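Local structure of arylamine n-acetyltransferase (Mycobacterium smegmatis, 1W5R) at residues L87-E92 with L116-P121; Y74-L79 with V129-G134. The protein catalyses the transfer of an acetyl group to arylamines, probably from acetyl-CoA by way of an acetylated enzyme. The protein carries 1 engineered substitution. All coordinates share one frame; numbering follows the deposited sequence.

Contact 1: residues L87-E92 with L116-P121; sequences LGFEVE and LSVAVP
The carbonyl oxygen of E90 is gripped twice from the facing strand: A119 N donates a nearly straight bond of 2.8 Å to E90 O, and the CA-H of V118 makes a longer approach of 3.3 Å to the same atom. E90 N returns a bond to A119 O, so E90 and A119 form a hydrogen-bonded antiparallel pair. Two residues on, E92 and S117 repeat the exchange, with E92 N to S117 O at 2.9 Å, and V91 and V118 make the non-hydrogen-bonded pair between. On the face shared by E90, A119, E92 and S117, R126 forms a salt bridge to E90 OE1 and a hydrogen bond to S117 OG; its ion pair with E92 OE1 is long and weak. V91 and V118 point to the other face. A chi1 of -178° sets V91 CG1 on the carbonyl side, where it reaches L116 CD2 at 3.9 Å. F89 lays its ring edge against A119 O, in plane, while its CD2 meets V118 CG1 at 3.8 Å. At G88 a Schellman motif ends helix 73-87 and turns the chain into strand 90-98. The helix just left behind lies over the face of V91 and V118, L84 touching both and F89, and strand 127-129 continues the sheet beyond 111-119.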
ATOM      1  N   LEU A  87      -3.652   9.612 -37.898  1.00 20.56           N
ATOM      2  CA  LEU A  87      -2.585   8.679 -38.252  1.00 20.35           C
ATOM      3  C   LEU A  87      -2.943   7.708 -39.376  1.00 20.38           C
ATOM      4  O   LEU A  87      -2.045   7.076 -39.937  1.00 20.83           O
ATOM      5  CB  LEU A  87      -2.091   7.916 -37.008  1.00 20.27           C
ATOM      6  CG  LEU A  87      -1.266   8.715 -35.985  1.00 20.45           C
ATOM      7  CD1 LEU A  87      -1.009   7.930 -34.704  1.00 20.51           C
ATOM      8  CD2 LEU A  87       0.070   9.177 -36.563  1.00 20.99           C
ATOM      9  N   GLY A  88      -4.229   7.585 -39.702  1.00 19.90           N
ATOM     10  CA  GLY A  88      -4.674   6.737 -40.810  1.00 20.02           C
ATOM     11  C   GLY A  88      -5.591   5.574 -40.468  1.00 19.81           C
ATOM     12  O   GLY A  88      -6.037   4.841 -41.363  1.00 19.95           O
ATOM     13  N   PHE A  89      -5.875   5.384 -39.175  1.00 19.31           N
ATOM     14  CA  PHE A  89      -6.849   4.375 -38.748  1.00 18.64           C
ATOM     15  C   PHE A  89      -8.264   4.829 -39.072  1.00 18.80           C
ATOM     16  O   PHE A  89      -8.523   6.025 -39.180  1.00 18.97           O
ATOM     17  CB  PHE A  89      -6.761   4.145 -37.237  1.00 18.00           C
ATOM     18  CG  PHE A  89      -5.474   3.536 -36.777  1.00 16.81           C
ATOM     19  CD1 PHE A  89      -4.436   4.334 -36.327  1.00 15.56           C
ATOM     20  CD2 PHE A  89      -5.311   2.154 -36.768  1.00 15.99           C
ATOM     21  CE1 PHE A  89      -3.249   3.769 -35.869  1.00 16.19           C
ATOM     22  CE2 PHE A  89      -4.126   1.579 -36.326  1.00 15.73           C
ATOM     23  CZ  PHE A  89      -3.095   2.378 -35.873  1.00 16.19           C
ATOM     24  N   GLU A  90      -9.182   3.879 -39.221  1.00 18.85           N
ATOM     25  CA  GLU A  90     -10.585   4.223 -39.372  1.00 19.57           C
ATOM     26  C   GLU A  90     -11.247   4.067 -38.014  1.00 18.66           C
ATOM     27  O   GLU A  90     -11.130   3.021 -37.367  1.00 18.34           O
ATOM     28  CB  GLU A  90     -11.267   3.359 -40.425  1.00 20.54           C
ATOM     29  CG  GLU A  90     -12.638   3.871 -40.846  1.00 24.29           C
ATOM     30  CD  GLU A  90     -13.770   3.039 -40.279  1.00 27.88           C
ATOM     31  OE1 GLU A  90     -13.824   1.825 -40.584  1.00 31.49           O
ATOM     32  OE2 GLU A  90     -14.609   3.593 -39.542  1.00 27.52           O
ATOM     33  N   VAL A  91     -11.924   5.128 -37.582  1.00 17.81           N
ATOM     34  CA  VAL A  91     -12.407   5.211 -36.199  1.00 16.84           C
ATOM     35  C   VAL A  91     -13.900   5.518 -36.156  1.00 16.61           C
ATOM     36  O   VAL A  91     -14.369   6.482 -36.791  1.00 18.05           O
ATOM     37  CB  VAL A  91     -11.647   6.309 -35.395  1.00 16.43           C
ATOM     38  CG1 VAL A  91     -12.114   6.353 -33.926  1.00 16.42           C
ATOM     39  CG2 VAL A  91     -10.133   6.122 -35.479  1.00 16.78           C
ATOM     40  N   GLU A  92     -14.647   4.699 -35.425  1.00 15.46           N
ATOM     41  CA  GLU A  92     -16.028   5.017 -35.063  1.00 15.24           C
ATOM     42  C   GLU A  92     -16.102   5.229 -33.556  1.00 13.99           C
ATOM     43  O   GLU A  92     -15.432   4.514 -32.793  1.00 13.42           O
ATOM     44  CB  GLU A  92     -16.985   3.923 -35.523  1.00 16.19           C
ATOM     45  CG  GLU A  92     -17.052   3.847 -37.054  1.00 19.67           C
ATOM     46  CD  GLU A  92     -17.901   2.713 -37.585  1.00 25.22           C
ATOM     47  OE1 GLU A  92     -18.062   1.687 -36.889  1.00 27.73           O
ATOM     48  OE2 GLU A  92     -18.401   2.850 -38.726  1.00 28.84           O
ATOM     49  N   LEU A 116     -13.971   3.415 -28.570  1.00 11.15           N
ATOM     50  CA  LEU A 116     -13.657   3.479 -30.001  1.00 11.39           C
ATOM     51  C   LEU A 116     -13.746   2.112 -30.643  1.00 12.00           C
ATOM     52  O   LEU A 116     -13.364   1.108 -30.029  1.00 12.12           O
ATOM     53  CB  LEU A 116     -12.250   4.025 -30.226  1.00 11.67           C
ATOM     54  CG  LEU A 116     -11.962   5.375 -29.566  1.00 10.30           C
ATOM     55  CD1 LEU A 116     -10.492   5.737 -29.782  1.00 11.94           C
ATOM     56  CD2 LEU A 116     -12.907   6.460 -30.107  1.00 11.28           C
ATOM     57  N   SER A 117     -14.254   2.086 -31.873  1.00 11.97           N
ATOM     58  CA  SER A 117     -14.140   0.903 -32.711  1.00 12.84           C
ATOM     59  C   SER A 117     -13.197   1.268 -33.862  1.00 13.56           C
ATOM     60  O   SER A 117     -13.491   2.185 -34.651  1.00 13.52           O
ATOM     61  CB  SER A 117     -15.510   0.455 -33.200  1.00 13.01           C
ATOM     62  OG  SER A 117     -15.362  -0.544 -34.196  1.00 13.41           O
ATOM     63  N   VAL A 118     -12.055   0.582 -33.922  1.00 14.25           N
ATOM     64  CA  VAL A 118     -10.935   0.995 -34.771  1.00 15.27           C
ATOM     65  C   VAL A 118     -10.603  -0.084 -35.802  1.00 16.95           C
ATOM     66  O   VAL A 118     -10.507  -1.259 -35.465  1.00 16.91           O
ATOM     67  CB  VAL A 118      -9.681   1.321 -33.915  1.00 15.01           C
ATOM     68  CG1 VAL A 118      -8.497   1.755 -34.757  1.00 15.18           C
ATOM     69  CG2 VAL A 118     -10.003   2.393 -32.875  1.00 13.80           C
ATOM     70  N   ALA A 119     -10.450   0.337 -37.054  1.00 18.70           N
ATOM     71  CA  ALA A 119     -10.017  -0.564 -38.122  1.00 20.70           C
ATOM     72  C   ALA A 119      -8.652  -0.132 -38.637  1.00 22.58           C
ATOM     73  O   ALA A 119      -8.373   1.062 -38.755  1.00 21.17           O
ATOM     74  CB  ALA A 119     -11.034  -0.567 -39.261  1.00 21.21           C
ATOM     75  N   VAL A 120      -7.797  -1.108 -38.933  1.00 25.51           N
ATOM     76  CA  VAL A 120      -6.604  -0.839 -39.743  1.00 28.88           C
ATOM     77  C   VAL A 120      -7.002  -0.828 -41.227  1.00 30.94           C
ATOM     78  O   VAL A 120      -7.826  -1.646 -41.653  1.00 31.09           O
ATOM     79  CB  VAL A 120      -5.453  -1.861 -39.509  1.00 29.10           C
ATOM     80  CG1 VAL A 120      -4.933  -1.781 -38.084  1.00 29.55           C
ATOM     81  CG2 VAL A 120      -5.887  -3.272 -39.850  1.00 29.91           C
ATOM     82  N   PRO A 121      -6.441   0.115 -42.012  1.00 32.87           N
ATOM     83  CA  PRO A 121      -6.672   0.201 -43.467  1.00 34.20           C
ATOM     84  C   PRO A 121      -6.792  -1.148 -44.209  1.00 35.25           C
ATOM     85  O   PRO A 121      -7.553  -1.244 -45.174  1.00 35.69           O
ATOM     86  CB  PRO A 121      -5.460   0.996 -43.977  1.00 34.40           C
ATOM     87  CG  PRO A 121      -4.751   1.537 -42.740  1.00 34.01           C
ATOM     88  CD  PRO A 121      -5.573   1.207 -41.537  1.00 33.27           C
TER

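Contact 2: residues Y74-L79 with V129-G134; sequences YEHNGL and VDVGFG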
ATOM      1  N   TYR A  74     -14.907  10.648 -21.914  1.00  7.98           N
ATOM      2  CA  TYR A  74     -15.151  11.353 -23.186  1.00  7.64           C
ATOM      3  C   TYR A  74     -13.936  12.120 -23.694  1.00  9.02           C
ATOM      4  O   TYR A  74     -13.731  12.298 -24.917  1.00  9.59           O
ATOM      5  CB  TYR A  74     -16.310  12.316 -23.046  1.00  8.26           C
ATOM      6  CG  TYR A  74     -17.638  11.678 -22.756  1.00  7.55           C
ATOM      7  CD1 TYR A  74     -18.148  11.637 -21.457  1.00  8.08           C
ATOM      8  CD2 TYR A  74     -18.396  11.103 -23.782  1.00  7.61           C
ATOM      9  CE1 TYR A  74     -19.388  11.045 -21.182  1.00  7.84           C
ATOM     10  CE2 TYR A  74     -19.638  10.513 -23.525  1.00  7.99           C
ATOM     11  CZ  TYR A  74     -20.125  10.480 -22.223  1.00  7.52           C
ATOM     12  OH  TYR A  74     -21.355   9.934 -21.939  1.00  9.30           O
ATOM     13  N   GLU A  75     -13.135  12.588 -22.748  1.00  7.83           N
ATOM     14  CA  GLU A  75     -11.945  13.358 -23.087  1.00  8.61           C
ATOM     15  C   GLU A  75     -10.848  12.437 -23.592  1.00  9.04           C
ATOM     16  O   GLU A  75     -10.199  12.714 -24.605  1.00  9.86           O
ATOM     17  CB  GLU A  75     -11.484  14.183 -21.878  1.00  8.30           C
ATOM     18  CG  GLU A  75     -12.486  15.264 -21.512  1.00  8.95           C
ATOM     19  CD  GLU A  75     -12.233  15.869 -20.154  1.00  7.49           C
ATOM     20  OE1 GLU A  75     -11.959  17.094 -20.098  1.00  9.95           O
ATOM     21  OE2 GLU A  75     -12.340  15.134 -19.140  1.00  8.83           O
ATOM     22  N   HIS A  76     -10.644  11.325 -22.886  1.00  9.01           N
ATOM     23  CA  HIS A  76      -9.628  10.344 -23.278  1.00  9.13           C
ATOM     24  C   HIS A  76      -9.868   9.731 -24.630  1.00  9.32           C
ATOM     25  O   HIS A  76      -9.013   9.793 -25.516  1.00  9.88           O
ATOM     26  CB  HIS A  76      -9.561   9.234 -22.241  1.00  9.00           C
ATOM     27  CG  HIS A  76      -8.644   9.551 -21.109  1.00  9.06           C
ATOM     28  ND1 HIS A  76      -7.271   9.471 -21.226  1.00  9.06           N
ATOM     29  CD2 HIS A  76      -8.894   9.997 -19.853  1.00  9.50           C
ATOM     30  CE1 HIS A  76      -6.715   9.831 -20.083  1.00  9.81           C
ATOM     31  NE2 HIS A  76      -7.678  10.163 -19.235  1.00  9.19           N
ATOM     32  N   ASN A  77     -11.028   9.127 -24.787  1.00  9.23           N
ATOM     33  CA  ASN A  77     -11.323   8.444 -26.038  1.00  9.69           C
ATOM     34  C   ASN A  77     -11.619   9.414 -27.154  1.00  9.80           C
ATOM     35  O   ASN A  77     -11.363   9.105 -28.321  1.00 10.35           O
ATOM     36  CB  ASN A  77     -12.411   7.396 -25.831  1.00  9.11           C
ATOM     37  CG  ASN A  77     -11.878   6.191 -25.058  1.00  8.05           C
ATOM     38  OD1 ASN A  77     -10.724   5.804 -25.243  1.00 10.43           O
ATOM     39  ND2 ASN A  77     -12.696   5.627 -24.177  1.00  8.59           N
ATOM     40  N   GLY A  78     -12.115  10.591 -26.806  1.00  9.96           N
ATOM     41  CA  GLY A  78     -12.283  11.621 -27.825  1.00 10.47           C
ATOM     42  C   GLY A  78     -10.927  11.978 -28.396  1.00 10.36           C
ATOM     43  O   GLY A  78     -10.724  11.929 -29.617  1.00 10.74           O
ATOM     44  N   LEU A  79      -9.981  12.311 -27.518  1.00 10.22           N
ATOM     45  CA  LEU A  79      -8.637  12.661 -27.943  1.00 11.45           C
ATOM     46  C   LEU A  79      -7.998  11.552 -28.772  1.00 11.53           C
ATOM     47  O   LEU A  79      -7.453  11.807 -29.859  1.00 12.81           O
ATOM     48  CB  LEU A  79      -7.753  12.982 -26.724  1.00 11.10           C
ATOM     49  CG  LEU A  79      -6.274  13.275 -27.014  1.00 12.18           C
ATOM     50  CD1 LEU A  79      -6.118  14.501 -27.881  1.00 12.80           C
ATOM     51  CD2 LEU A  79      -5.503  13.452 -25.716  1.00 12.03           C
ATOM     52  N   VAL A 129     -11.115  -0.151 -28.564  1.00 11.01           N
ATOM     53  CA  VAL A 129     -10.053   0.623 -27.928  1.00 10.66           C
ATOM     54  C   VAL A 129     -10.720   1.505 -26.880  1.00 10.41           C
ATOM     55  O   VAL A 129     -11.692   2.202 -27.172  1.00 10.36           O
ATOM     56  CB  VAL A 129      -9.274   1.474 -28.962  1.00 11.06           C
ATOM     57  CG1 VAL A 129      -8.271   2.362 -28.266  1.00 12.64           C
ATOM     58  CG2 VAL A 129      -8.563   0.542 -29.963  1.00 12.46           C
ATOM     59  N   ASP A 130     -10.208   1.445 -25.655  1.00  9.39           N
ATOM     60  CA  ASP A 130     -10.800   2.229 -24.574  1.00  9.24           C
ATOM     61  C   ASP A 130      -9.704   2.571 -23.594  1.00  9.24           C
ATOM     62  O   ASP A 130      -9.254   1.716 -22.844  1.00 10.19           O
ATOM     63  CB  ASP A 130     -11.911   1.420 -23.896  1.00  9.58           C
ATOM     64  CG  ASP A 130     -12.544   2.140 -22.702  1.00  9.47           C
ATOM     65  OD1 ASP A 130     -12.280   3.349 -22.494  1.00  8.55           O
ATOM     66  OD2 ASP A 130     -13.335   1.477 -21.982  1.00  9.34           O
ATOM     67  N   VAL A 131      -9.252   3.815 -23.640  1.00  8.51           N
ATOM     68  CA  VAL A 131      -8.235   4.291 -22.706  1.00  8.45           C
ATOM     69  C   VAL A 131      -8.853   5.250 -21.676  1.00  8.09           C
ATOM     70  O   VAL A 131      -8.133   5.952 -20.959  1.00  8.46           O
ATOM     71  CB  VAL A 131      -7.030   4.941 -23.429  1.00  9.37           C
ATOM     72  CG1 VAL A 131      -6.323   3.909 -24.330  1.00 10.07           C
ATOM     73  CG2 VAL A 131      -7.475   6.167 -24.242  1.00 10.25           C
ATOM     74  N   GLY A 132     -10.184   5.268 -21.617  1.00  8.21           N
ATOM     75  CA  GLY A 132     -10.894   6.261 -20.820  1.00  8.60           C
ATOM     76  C   GLY A 132     -11.753   5.766 -19.674  1.00  8.36           C
ATOM     77  O   GLY A 132     -12.483   6.568 -19.066  1.00  9.50           O
ATOM     78  N   PHE A 133     -11.674   4.472 -19.352  1.00  8.14           N
ATOM     79  CA  PHE A 133     -12.566   3.905 -18.325  1.00  8.53           C
ATOM     80  C   PHE A 133     -12.009   4.092 -16.905  1.00  9.22           C
ATOM     81  O   PHE A 133     -12.708   3.812 -15.929  1.00 11.59           O
ATOM     82  CB  PHE A 133     -12.816   2.417 -18.597  1.00  8.89           C
ATOM     83  CG  PHE A 133     -13.926   1.823 -17.767  1.00  8.70           C
ATOM     84  CD1 PHE A 133     -15.244   2.285 -17.891  1.00 10.09           C
ATOM     85  CD2 PHE A 133     -13.658   0.791 -16.867  1.00  9.96           C
ATOM     86  CE1 PHE A 133     -16.274   1.732 -17.110  1.00 10.41           C
ATOM     87  CE2 PHE A 133     -14.687   0.226 -16.100  1.00  9.19           C
ATOM     88  CZ  PHE A 133     -15.988   0.703 -16.221  1.00  9.96           C
ATOM     89  N   GLY A 134     -10.766   4.552 -16.796  1.00  8.80           N
ATOM     90  CA  GLY A 134     -10.136   4.824 -15.494  1.00  8.47           C
ATOM     91  C   GLY A 134      -9.194   3.708 -15.068  1.00  8.95           C
ATOM     92  O   GLY A 134      -8.498   3.115 -15.901  1.00  8.74           O
TER
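Both ends of the N77 amide are used to hold the turn at 129-134. Its OD1 accepts from V131 N at 2.9 Å, in the carbonyl plane and on a lone pair, while its ND2 donates to D130 OD1 at 2.9 Å. The acceptor lies in the amide plane, but the carboxylate is turned 60° against it and receives ND2 from above, 42° out of its own plane. From the opposite face G132 N reaches the same D130 OD1 at 3.0 Å, closing an Asx turn. With chi1 at 177°, D130 CG stands beside its own carbonyl carbon, which carries OD1 back to both donors; together with H113 at OD2 they probably restrain the rotation of the carboxylate. A further bond, from N77 ND2 to N114 O, ties the amide to strand 111-119. D130 is the aspartate expected of the family's catalytic triad, and its OD2 is hydrogen-bonded to H113 NE2, the presumed triad histidine. N77 thus probably helps to orient D130 from behind the presumed triad. Beyond this polar core the helix comes close: H76 CB packs on G132 CA at 3.6 Å, and glycine leaves room there for the N77 amide. V131 O sits over one face of the H76 imidazole, whose two nitrogens are occupied by H35 NE2 and P40 O. V131 CG2 lies 3.4 Å from N77 OD1.

Overall arrangement
Helix 73-87 and the strands after it join the two contacts, whose centres lie 15 Å apart. The helix supplies N77 to contact 2, runs on to its end at contact 1, and leads into strand 90-98. A second connection passes across the sheet, where L116 N lies 2.9 Å from V129 O, probably as a hydrogen bond. V118 CG2 also meets V129 CG2 at 3.7 Å across the sheet, and L116 CD2 packs against N77 O of the helix at 3.5 Å. Contact 2 probably borders the active site, where an engineered glutamine replaces the presumed nucleophilic cysteine; its centre lies about 4 Å from that of the chain, against about 18 Å for the centre of contact 1, which is structural.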